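Local atomic coordinates of lipid binding protein (Grifola frondosa, PDB entry 5H0Q), a protein that binds lipids, probably recognising membrane domains in which sphingomyelin and cholesterol occur together. Residues E79-H84 and H153-G158; T89-I94 and Q98-I103; C117-T122 and D127-W132. All blocks are in the same frame, centred on the assembly; numbering follows the deposited sequence.

Interaction 1. Residues E79-H84 and H153-G158; sequences ESFRGH and HWWKNG
Trp155 reaches across to Glu79 and Phe81 with the benzene end of its indole alone, a worked example of how one long aromatic side chain can bridge backbones that stay far apart: the nearest CA atoms, those of Glu79 and Trp155, are 10.8 Å from each other. From CB, the Trp155 side chain sets out toward the strand, with CG anti to its own carbonyl carbon (chi1 -57°). Its indole then lies with one face over CB of Trp154, the preceding residue, to which it is joined by a cis peptide bond, while Gly158 O sits in plane at the ring edge. At the far end two ring carbons make the contact. CZ2 meets the aliphatic part of Glu79, 3.8 Å from Glu79 CB and 4.0 Å from Glu79 CG, and CH2 comes to 4.0 Å from Phe81 CZ, the two aromatic side chains approaching from opposite directions. The Glu79 carboxylate is turned 77° from the indole plane, and only the methylene carbons of that side chain touch the ring. The contact is thus small and apolar. It lies near the surface, beside the corner at Phe81, where Phe81 and Arg82 both face Ala115 in a classic beta bulge. Trp155 also packs on Cys117 of strand 114-121 and Lys160 of helix 160-169, while Phe81 rests on Leu164 of that helix.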
loop_
_atom_site.group_PDB
_atom_site.type_symbol
_atom_site.label_atom_id
_atom_site.label_comp_id
_atom_site.label_asym_id
_atom_site.label_seq_id
_atom_site.Cartn_x
_atom_site.Cartn_y
_atom_site.Cartn_z
ATOM N N GLU A 79 -7.082 4.455 8.944
ATOM C CA GLU A 79 -7.928 3.999 10.035
ATOM C C GLU A 79 -7.267 2.832 10.756
ATOM O O GLU A 79 -6.816 1.884 10.109
ATOM C CB GLU A 79 -9.303 3.597 9.490
ATOM C CG GLU A 79 -10.312 3.181 10.525
ATOM C CD GLU A 79 -10.815 4.332 11.400
ATOM O OE1 GLU A 79 -10.604 5.509 11.047
ATOM O OE2 GLU A 79 -11.437 4.046 12.445
ATOM N N SER A 80 -7.206 2.919 12.087
ATOM C CA SER A 80 -6.796 1.809 12.952
ATOM C C SER A 80 -8.031 1.099 13.473
ATOM O O SER A 80 -8.831 1.698 14.201
ATOM C CB SER A 80 -5.969 2.282 14.148
ATOM O OG SER A 80 -4.770 2.887 13.738
ATOM N N PHE A 81 -8.159 -0.182 13.153
ATOM C CA PHE A 81 -9.200 -0.989 13.764
ATOM C C PHE A 81 -8.732 -1.628 15.062
ATOM O O PHE A 81 -9.491 -1.689 16.036
ATOM C CB PHE A 81 -9.669 -2.072 12.790
ATOM C CG PHE A 81 -10.145 -1.541 11.467
ATOM C CD1 PHE A 81 -11.225 -0.690 11.403
ATOM C CD2 PHE A 81 -9.524 -1.914 10.288
ATOM C CE1 PHE A 81 -11.670 -0.209 10.188
ATOM C CE2 PHE A 81 -9.962 -1.438 9.071
ATOM C CZ PHE A 81 -11.040 -0.585 9.021
ATOM N N ARG A 82 -7.492 -2.114 15.083
ATOM C CA ARG A 82 -6.834 -2.584 16.299
ATOM C C ARG A 82 -5.401 -2.101 16.221
ATOM O O ARG A 82 -4.763 -2.271 15.185
ATOM C CB ARG A 82 -6.858 -4.112 16.391
ATOM C CG ARG A 82 -8.224 -4.706 16.329
ATOM C CD ARG A 82 -8.195 -6.217 16.377
ATOM N NE ARG A 82 -9.544 -6.734 16.205
ATOM C CZ ARG A 82 -9.992 -7.373 15.130
ATOM N NH1 ARG A 82 -9.208 -7.627 14.105
ATOM N NH2 ARG A 82 -11.251 -7.769 15.085
ATOM N N GLY A 83 -4.908 -1.487 17.290
ATOM C CA GLY A 83 -3.549 -0.992 17.303
ATOM C C GLY A 83 -3.465 0.456 16.863
ATOM O O GLY A 83 -4.429 1.220 16.959
ATOM N N HIS A 84 -2.291 0.835 16.368
ATOM C CA HIS A 84 -2.033 2.225 16.048
ATOM C C HIS A 84 -0.873 2.307 15.077
ATOM O O HIS A 84 -0.057 1.384 14.964
ATOM C CB HIS A 84 -1.777 3.065 17.308
ATOM C CG HIS A 84 -0.523 2.713 18.042
ATOM N ND1 HIS A 84 -0.423 1.609 18.861
ATOM C CD2 HIS A 84 0.672 3.342 18.110
ATOM C CE1 HIS A 84 0.787 1.563 19.387
ATOM N NE2 HIS A 84 1.472 2.603 18.948
ATOM N N HIS A 153 -15.977 5.639 -1.970
ATOM C CA HIS A 153 -16.646 4.386 -1.632
ATOM C C HIS A 153 -16.607 4.110 -0.134
ATOM O O HIS A 153 -17.575 3.590 0.432
ATOM C CB HIS A 153 -15.995 3.247 -2.408
ATOM C CG HIS A 153 -16.703 1.939 -2.279
ATOM N ND1 HIS A 153 -16.513 1.089 -1.214
ATOM C CD2 HIS A 153 -17.594 1.330 -3.095
ATOM C CE1 HIS A 153 -17.262 0.012 -1.375
ATOM N NE2 HIS A 153 -17.923 0.131 -2.510
ATOM N N TRP A 154 -15.487 4.414 0.519
ATOM C CA TRP A 154 -15.374 4.230 1.969
ATOM C C TRP A 154 -15.583 5.596 2.593
ATOM O O TRP A 154 -14.985 6.560 2.122
ATOM C CB TRP A 154 -14.003 3.618 2.378
ATOM C CG TRP A 154 -13.860 2.234 1.768
ATOM C CD1 TRP A 154 -14.388 1.074 2.248
ATOM C CD2 TRP A 154 -13.244 1.903 0.508
ATOM N NE1 TRP A 154 -14.139 0.043 1.379
ATOM C CE2 TRP A 154 -13.433 0.520 0.307
ATOM C CE3 TRP A 154 -12.553 2.639 -0.462
ATOM C CZ2 TRP A 154 -12.964 -0.140 -0.825
ATOM C CZ3 TRP A 154 -12.076 1.982 -1.571
ATOM C CH2 TRP A 154 -12.300 0.609 -1.757
ATOM N N TRP A 155 -16.388 5.717 3.648
ATOM C CA TRP A 155 -17.052 4.617 4.336
ATOM C C TRP A 155 -18.523 4.459 3.939
ATOM O O TRP A 155 -19.204 3.580 4.436
ATOM C CB TRP A 155 -16.961 4.833 5.854
ATOM C CG TRP A 155 -15.560 4.967 6.333
ATOM C CD1 TRP A 155 -14.940 6.100 6.771
ATOM C CD2 TRP A 155 -14.589 3.926 6.405
ATOM N NE1 TRP A 155 -13.637 5.828 7.104
ATOM C CE2 TRP A 155 -13.399 4.498 6.889
ATOM C CE3 TRP A 155 -14.607 2.565 6.096
ATOM C CZ2 TRP A 155 -12.244 3.757 7.088
ATOM C CZ3 TRP A 155 -13.457 1.833 6.285
ATOM C CH2 TRP A 155 -12.291 2.426 6.775
ATOM N N LYS A 156 -19.027 5.296 3.035
ATOM C CA LYS A 156 -20.470 5.299 2.802
ATOM C C LYS A 156 -20.958 3.970 2.221
ATOM O O LYS A 156 -22.029 3.482 2.594
ATOM C CB LYS A 156 -20.852 6.475 1.908
ATOM C CG LYS A 156 -20.248 6.463 0.535
ATOM C CD LYS A 156 -20.927 7.487 -0.374
ATOM C CE LYS A 156 -20.145 7.687 -1.655
ATOM N NZ LYS A 156 -20.833 8.590 -2.594
ATOM N N ASN A 157 -20.189 3.359 1.325
ATOM C CA ASN A 157 -20.574 2.095 0.703
ATOM C C ASN A 157 -19.882 0.890 1.322
ATOM O O ASN A 157 -20.199 -0.253 0.967
ATOM C CB ASN A 157 -20.286 2.148 -0.793
ATOM C CG ASN A 157 -21.154 3.164 -1.500
ATOM O OD1 ASN A 157 -22.261 3.442 -1.060
ATOM N ND2 ASN A 157 -20.655 3.730 -2.580
ATOM N N GLY A 158 -18.962 1.119 2.248
ATOM C CA GLY A 158 -18.321 0.059 2.994
ATOM C C GLY A 158 -17.941 0.569 4.368
ATOM O O GLY A 158 -16.960 1.301 4.515
#

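Interaction 2. Residues T89-I94 and Q98-I103; sequences TREKRI and QWTVFI
Ile94 packs against Gln98 and Thr100 at the closed end of this contact, and two waters take over at the other, so that a single pair of segments illustrates how a chain connection can be closely packed by side chains at one end and bridged by water at the other. On the packed side the two branches of Ile94 divide the work. Ile94 CG2 lies 3.5 Å from the carbonyl oxygen Gln98 O and 3.8 Å from Gln98 CB. The longer branch, with CG1 beside the backbone N and anti to the carbonyl carbon (chi1 -51°), carries Ile94 CD1 to 3.4 Å from Thr100 CG2, tighter than usual van der Waals contact; the two side chains cross at about a right angle. The amide of Gln98 is held by Gly95 N and Gly4 O.

Farther along, the segments draw apart, and the CA atoms of Glu91 and Thr100 are 7.0 Å from each other. Here one water accepts from Glu91 N and donates to Thr100 OG1, 2.6 Å from the water oxygen, and that hydroxyl is also hydrogen-bonded to Met1 O. A second water donates to Val101 O at 3.0 Å and, weakly, to Thr89 O. Glu91 touches Thr100 OG1 through CG at 3.7 Å, but its poorly ordered carboxylate leads away. Arg90 brings CG to 4.4 Å from Phe102 CG, a loose approach, while its NH1 makes a salt bridge with Glu78 and its NH2 a hydrogen bond to the backbone oxygen of His88.

Although close in sequence, the segments do not form a ladder: Ile94 pairs with Ile73 of one sheet, whereas Thr100 pairs with Val65 of another. This is the connection between two stacked sheets characteristic of a beta-sandwich.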
loop_
_atom_site.group_PDB
_atom_site.type_symbol
_atom_site.label_atom_id
_atom_site.label_comp_id
_atom_site.label_asym_id
_atom_site.label_seq_id
_atom_site.Cartn_x
_atom_site.Cartn_y
_atom_site.Cartn_z
ATOM N N THR A 89 4.818 10.548 10.747
ATOM C CA THR A 89 3.660 10.866 9.926
ATOM C C THR A 89 3.741 10.151 8.584
ATOM O O THR A 89 4.823 9.988 8.012
ATOM C CB THR A 89 3.562 12.375 9.706
ATOM O OG1 THR A 89 2.409 12.667 8.908
ATOM C CG2 THR A 89 4.817 12.908 9.007
ATOM N N ARG A 90 2.587 9.722 8.083
ATOM C CA ARG A 90 2.526 9.076 6.782
ATOM C C ARG A 90 2.638 10.115 5.667
ATOM O O ARG A 90 2.319 11.295 5.841
ATOM C CB ARG A 90 1.222 8.282 6.629
ATOM C CG ARG A 90 1.164 6.932 7.381
ATOM C CD ARG A 90 0.403 7.020 8.709
ATOM N NE ARG A 90 1.282 7.242 9.839
ATOM C CZ ARG A 90 0.882 7.713 11.013
ATOM N NH1 ARG A 90 -0.393 8.023 11.209
ATOM N NH2 ARG A 90 1.763 7.881 11.986
ATOM N N GLU A 91 3.107 9.665 4.508
ATOM C CA GLU A 91 3.232 10.543 3.351
ATOM C C GLU A 91 1.860 10.758 2.724
ATOM O O GLU A 91 1.094 9.807 2.540
ATOM C CB GLU A 91 4.208 9.956 2.335
ATOM C CG GLU A 91 5.657 10.030 2.777
ATOM C CD GLU A 91 6.175 11.454 2.838
ATOM O OE1 GLU A 91 5.675 12.300 2.067
ATOM O OE2 GLU A 91 7.076 11.728 3.662
ATOM N N LYS A 92 1.550 12.011 2.399
ATOM C CA LYS A 92 0.237 12.324 1.850
ATOM C C LYS A 92 0.165 12.083 0.346
ATOM O O LYS A 92 -0.926 11.861 -0.187
ATOM C CB LYS A 92 -0.120 13.781 2.153
ATOM C CG LYS A 92 -1.315 13.952 3.084
ATOM C CD LYS A 92 -2.631 13.704 2.359
ATOM C CE LYS A 92 -3.375 15.006 2.079
ATOM N NZ LYS A 92 -2.572 15.972 1.277
ATOM N N ARG A 93 1.292 12.151 -0.353
ATOM C CA ARG A 93 1.309 12.083 -1.809
ATOM C C ARG A 93 2.451 11.184 -2.238
ATOM O O ARG A 93 3.608 11.435 -1.879
ATOM C CB ARG A 93 1.488 13.471 -2.428
ATOM C CG ARG A 93 1.471 13.475 -3.962
ATOM C CD ARG A 93 1.994 14.775 -4.513
ATOM N NE ARG A 93 1.949 14.845 -5.985
ATOM C CZ ARG A 93 2.896 14.374 -6.792
ATOM N NH1 ARG A 93 3.955 13.762 -6.282
ATOM N NH2 ARG A 93 2.781 14.492 -8.109
ATOM N N ILE A 94 2.135 10.154 -3.013
ATOM C CA ILE A 94 3.120 9.216 -3.528
ATOM C C ILE A 94 3.121 9.329 -5.050
ATOM O O ILE A 94 2.103 9.041 -5.697
ATOM C CB ILE A 94 2.821 7.775 -3.093
ATOM C CG1 ILE A 94 2.608 7.685 -1.567
ATOM C CG2 ILE A 94 3.950 6.876 -3.575
ATOM C CD1 ILE A 94 2.064 6.393 -1.130
ATOM N N GLN A 98 7.224 5.879 -7.007
ATOM C CA GLN A 98 7.687 6.084 -5.648
ATOM C C GLN A 98 7.102 5.050 -4.697
ATOM O O GLN A 98 6.041 4.469 -4.938
ATOM C CB GLN A 98 7.367 7.496 -5.159
ATOM C CG GLN A 98 8.107 8.525 -5.982
ATOM C CD GLN A 98 7.992 9.910 -5.433
ATOM O OE1 GLN A 98 6.904 10.368 -5.143
ATOM N NE2 GLN A 98 9.126 10.580 -5.243
ATOM N N TRP A 99 7.861 4.797 -3.631
ATOM C CA TRP A 99 7.476 3.966 -2.494
ATOM C C TRP A 99 7.220 4.820 -1.259
ATOM O O TRP A 99 7.858 5.863 -1.065
ATOM C CB TRP A 99 8.609 2.995 -2.090
ATOM C CG TRP A 99 9.052 1.988 -3.085
ATOM C CD1 TRP A 99 9.942 2.162 -4.093
ATOM C CD2 TRP A 99 8.629 0.624 -3.142
ATOM N NE1 TRP A 99 10.109 0.981 -4.782
ATOM C CE2 TRP A 99 9.304 0.025 -4.217
ATOM C CE3 TRP A 99 7.731 -0.145 -2.386
ATOM C CZ2 TRP A 99 9.129 -1.312 -4.553
ATOM C CZ3 TRP A 99 7.553 -1.469 -2.723
ATOM C CH2 TRP A 99 8.246 -2.034 -3.799
ATOM N N THR A 100 6.328 4.345 -0.382
ATOM C CA THR A 100 6.372 4.772 1.001
ATOM C C THR A 100 6.389 3.547 1.911
ATOM O O THR A 100 6.049 2.433 1.506
ATOM C CB THR A 100 5.226 5.707 1.339
ATOM O OG1 THR A 100 5.500 6.332 2.592
ATOM C CG2 THR A 100 3.889 4.981 1.392
ATOM N N VAL A 101 6.840 3.762 3.145
ATOM C CA VAL A 101 6.975 2.701 4.134
ATOM C C VAL A 101 6.456 3.221 5.459
ATOM O O VAL A 101 6.750 4.355 5.852
ATOM C CB VAL A 101 8.441 2.242 4.282
ATOM C CG1 VAL A 101 8.560 1.176 5.368
ATOM C CG2 VAL A 101 8.946 1.718 2.948
ATOM N N PHE A 102 5.718 2.382 6.172
ATOM C CA PHE A 102 5.297 2.740 7.513
ATOM C C PHE A 102 5.074 1.474 8.321
ATOM O O PHE A 102 4.983 0.371 7.777
ATOM C CB PHE A 102 4.024 3.603 7.485
ATOM C CG PHE A 102 2.807 2.905 6.903
ATOM C CD1 PHE A 102 1.973 2.149 7.707
ATOM C CD2 PHE A 102 2.490 3.030 5.566
ATOM C CE1 PHE A 102 0.862 1.504 7.178
ATOM C CE2 PHE A 102 1.370 2.413 5.038
ATOM C CZ PHE A 102 0.560 1.644 5.850
ATOM N N ILE A 103 4.996 1.649 9.636
ATOM C CA ILE A 103 4.676 0.563 10.540
ATOM C C ILE A 103 3.296 0.800 11.133
ATOM O O ILE A 103 2.872 1.931 11.367
ATOM C CB ILE A 103 5.761 0.413 11.637
ATOM C CG1 ILE A 103 5.492 -0.820 12.501
ATOM C CG2 ILE A 103 5.842 1.636 12.519
ATOM C CD1 ILE A 103 6.601 -1.152 13.479
HETATM O O HOH W 1 5.673 7.057 6.607
HETATM O O HOH W 2 3.747 6.882 4.444
#

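Interaction 3. Residues C117-T122 and D127-W132; sequences CIVYGT and DIFSGW
Strands 117-121 and 127-132 run antiparallel, their axes 4.4 Å apart at closest approach and 161° between their directions, and form a beta hairpin in which the hydrogen-bonded pairs Ile118-Ser130 and Tyr120-Ile128 are each joined by two bonds. On the face of Val119 and Phe129, Val119 CG1 packs 3.7 Å from Asp127 CB, at about a right angle, and Val119 CG2 reaches Phe129 CD2. Asp127 OD2 takes both a salt bridge from Lys76 and a hydrogen bond from Gly152 N, and Trp154 covers this face. On the other face, that of Ile118, Tyr120 and Ile128, Ser130 OG bonds to Tyr200 of strand 193-201. Past Tyr120, Thr122 CG2 lies 4.0 Å from Ile128 CD1. Trp132 folds back, CG between backbone N and carbonyl carbon (chi1 57°), so that Cys117 N sits over one face of the indole, toward its rim, 3.5 Å from Trp132 CH2. Cys117 meets a second ring in Phe129: its CB makes a CH-pi contact over the face, 4.0 Å from the centroid, while SG approaches obliquely, 3.5 Å from Phe129 CE2.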
loop_
_atom_site.group_PDB
_atom_site.type_symbol
_atom_site.label_atom_id
_atom_site.label_comp_id
_atom_site.label_asym_id
_atom_site.label_seq_id
_atom_site.Cartn_x
_atom_site.Cartn_y
_atom_site.Cartn_z
ATOM N N CYS A 117 -6.064 0.216 7.876
ATOM C CA CYS A 117 -6.075 0.416 6.438
ATOM C C CYS A 117 -5.643 1.826 6.095
ATOM O O CYS A 117 -5.630 2.729 6.940
ATOM C CB CYS A 117 -7.456 0.124 5.868
ATOM S SG CYS A 117 -8.698 1.408 6.286
ATOM N N ILE A 118 -5.227 1.978 4.853
ATOM C CA ILE A 118 -5.026 3.277 4.235
ATOM C C ILE A 118 -5.794 3.245 2.928
ATOM O O ILE A 118 -5.836 2.210 2.256
ATOM C CB ILE A 118 -3.534 3.608 3.994
ATOM C CG1 ILE A 118 -2.804 3.669 5.333
ATOM C CG2 ILE A 118 -3.408 4.965 3.301
ATOM C CD1 ILE A 118 -1.377 4.147 5.240
ATOM N N VAL A 119 -6.419 4.362 2.590
ATOM C CA VAL A 119 -7.165 4.512 1.345
ATOM C C VAL A 119 -6.478 5.607 0.552
ATOM O O VAL A 119 -6.349 6.743 1.036
ATOM C CB VAL A 119 -8.642 4.858 1.579
ATOM C CG1 VAL A 119 -9.332 5.049 0.233
ATOM C CG2 VAL A 119 -9.331 3.781 2.370
ATOM N N TYR A 120 -6.009 5.266 -0.642
ATOM C CA TYR A 120 -5.367 6.222 -1.533
ATOM C C TYR A 120 -6.297 6.581 -2.684
ATOM O O TYR A 120 -6.942 5.704 -3.262
ATOM C CB TYR A 120 -4.063 5.662 -2.122
ATOM C CG TYR A 120 -2.937 5.463 -1.129
ATOM C CD1 TYR A 120 -2.261 6.552 -0.603
ATOM C CD2 TYR A 120 -2.589 4.197 -0.696
ATOM C CE1 TYR A 120 -1.241 6.375 0.330
ATOM C CE2 TYR A 120 -1.567 4.018 0.222
ATOM C CZ TYR A 120 -0.919 5.112 0.728
ATOM O OH TYR A 120 0.080 4.906 1.638
ATOM N N GLY A 121 -6.309 7.855 -3.059
ATOM C CA GLY A 121 -7.064 8.323 -4.211
ATOM C C GLY A 121 -6.168 8.522 -5.418
ATOM O O GLY A 121 -5.031 8.972 -5.293
ATOM N N THR A 122 -6.718 8.241 -6.593
ATOM C CA THR A 122 -6.028 8.433 -7.859
ATOM C C THR A 122 -6.552 9.669 -8.573
ATOM O O THR A 122 -7.587 10.231 -8.228
ATOM C CB THR A 122 -6.206 7.214 -8.765
ATOM O OG1 THR A 122 -7.576 7.154 -9.227
ATOM C CG2 THR A 122 -5.791 5.918 -8.056
ATOM N N ASP A 127 -10.566 5.211 -5.555
ATOM C CA ASP A 127 -9.949 5.038 -4.254
ATOM C C ASP A 127 -9.503 3.596 -4.125
ATOM O O ASP A 127 -10.216 2.670 -4.549
ATOM C CB ASP A 127 -10.905 5.380 -3.110
ATOM C CG ASP A 127 -10.992 6.865 -2.836
ATOM O OD1 ASP A 127 -10.191 7.631 -3.393
ATOM O OD2 ASP A 127 -11.876 7.268 -2.057
ATOM N N ILE A 128 -8.333 3.414 -3.517
ATOM C CA ILE A 128 -7.772 2.095 -3.324
ATOM C C ILE A 128 -7.707 1.846 -1.831
ATOM O O ILE A 128 -6.910 2.487 -1.139
ATOM C CB ILE A 128 -6.383 1.967 -3.938
ATOM C CG1 ILE A 128 -6.399 2.331 -5.411
ATOM C CG2 ILE A 128 -5.888 0.540 -3.731
ATOM C CD1 ILE A 128 -5.032 2.517 -6.027
ATOM N N PHE A 129 -8.493 0.887 -1.351
ATOM C CA PHE A 129 -8.433 0.436 0.039
ATOM C C PHE A 129 -7.307 -0.581 0.189
ATOM O O PHE A 129 -7.260 -1.568 -0.544
ATOM C CB PHE A 129 -9.777 -0.186 0.414
ATOM C CG PHE A 129 -9.844 -0.768 1.802
ATOM C CD1 PHE A 129 -9.305 -2.015 2.063
ATOM C CD2 PHE A 129 -10.489 -0.099 2.827
ATOM C CE1 PHE A 129 -9.376 -2.575 3.327
ATOM C CE2 PHE A 129 -10.575 -0.659 4.103
ATOM C CZ PHE A 129 -10.026 -1.909 4.346
ATOM N N SER A 130 -6.393 -0.337 1.135
ATOM C CA SER A 130 -5.310 -1.264 1.418
ATOM C C SER A 130 -5.336 -1.568 2.907
ATOM O O SER A 130 -5.020 -0.700 3.727
ATOM C CB SER A 130 -3.976 -0.673 0.995
ATOM O OG SER A 130 -4.019 -0.335 -0.381
ATOM N N GLY A 131 -5.716 -2.789 3.244
ATOM C CA GLY A 131 -5.924 -3.157 4.623
ATOM C C GLY A 131 -5.119 -4.373 5.037
ATOM O O GLY A 131 -4.768 -5.229 4.228
ATOM N N TRP A 132 -4.871 -4.451 6.332
ATOM C CA TRP A 132 -4.149 -5.566 6.905
ATOM C C TRP A 132 -4.852 -5.981 8.181
ATOM O O TRP A 132 -5.561 -5.202 8.816
ATOM C CB TRP A 132 -2.677 -5.197 7.179
ATOM C CG TRP A 132 -2.576 -3.997 8.098
ATOM C CD1 TRP A 132 -2.537 -4.002 9.467
ATOM C CD2 TRP A 132 -2.601 -2.631 7.704
ATOM N NE1 TRP A 132 -2.493 -2.712 9.943
ATOM C CE2 TRP A 132 -2.558 -1.852 8.878
ATOM C CE3 TRP A 132 -2.653 -1.979 6.460
ATOM C CZ2 TRP A 132 -2.557 -0.463 8.842
ATOM C CZ3 TRP A 132 -2.616 -0.629 6.430
ATOM C CH2 TRP A 132 -2.597 0.126 7.609
#

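How the interactions relate
Followed from the N terminus, the chain leaves strand 73-80 through 79-84 and does not close the widest loop, that of interaction 1, until 153-158, 69 residues on. Inside that span lie two short closures in series. Interaction 2 closes as the chain passes from strand 93-94 of the five-stranded sheet to strand 99-105 of the mixed sheet; interaction 3 follows as the hairpin of strands 114-121 and 126-134. None crosses another. Interaction 3 is the middle piece: Trp155 CH2 of interaction 1 packs 3.8 Å from Cys117 SG, and, between the sheets, Phe102 CE1 of interaction 2 lies 3.7 Å from Trp132 CH2.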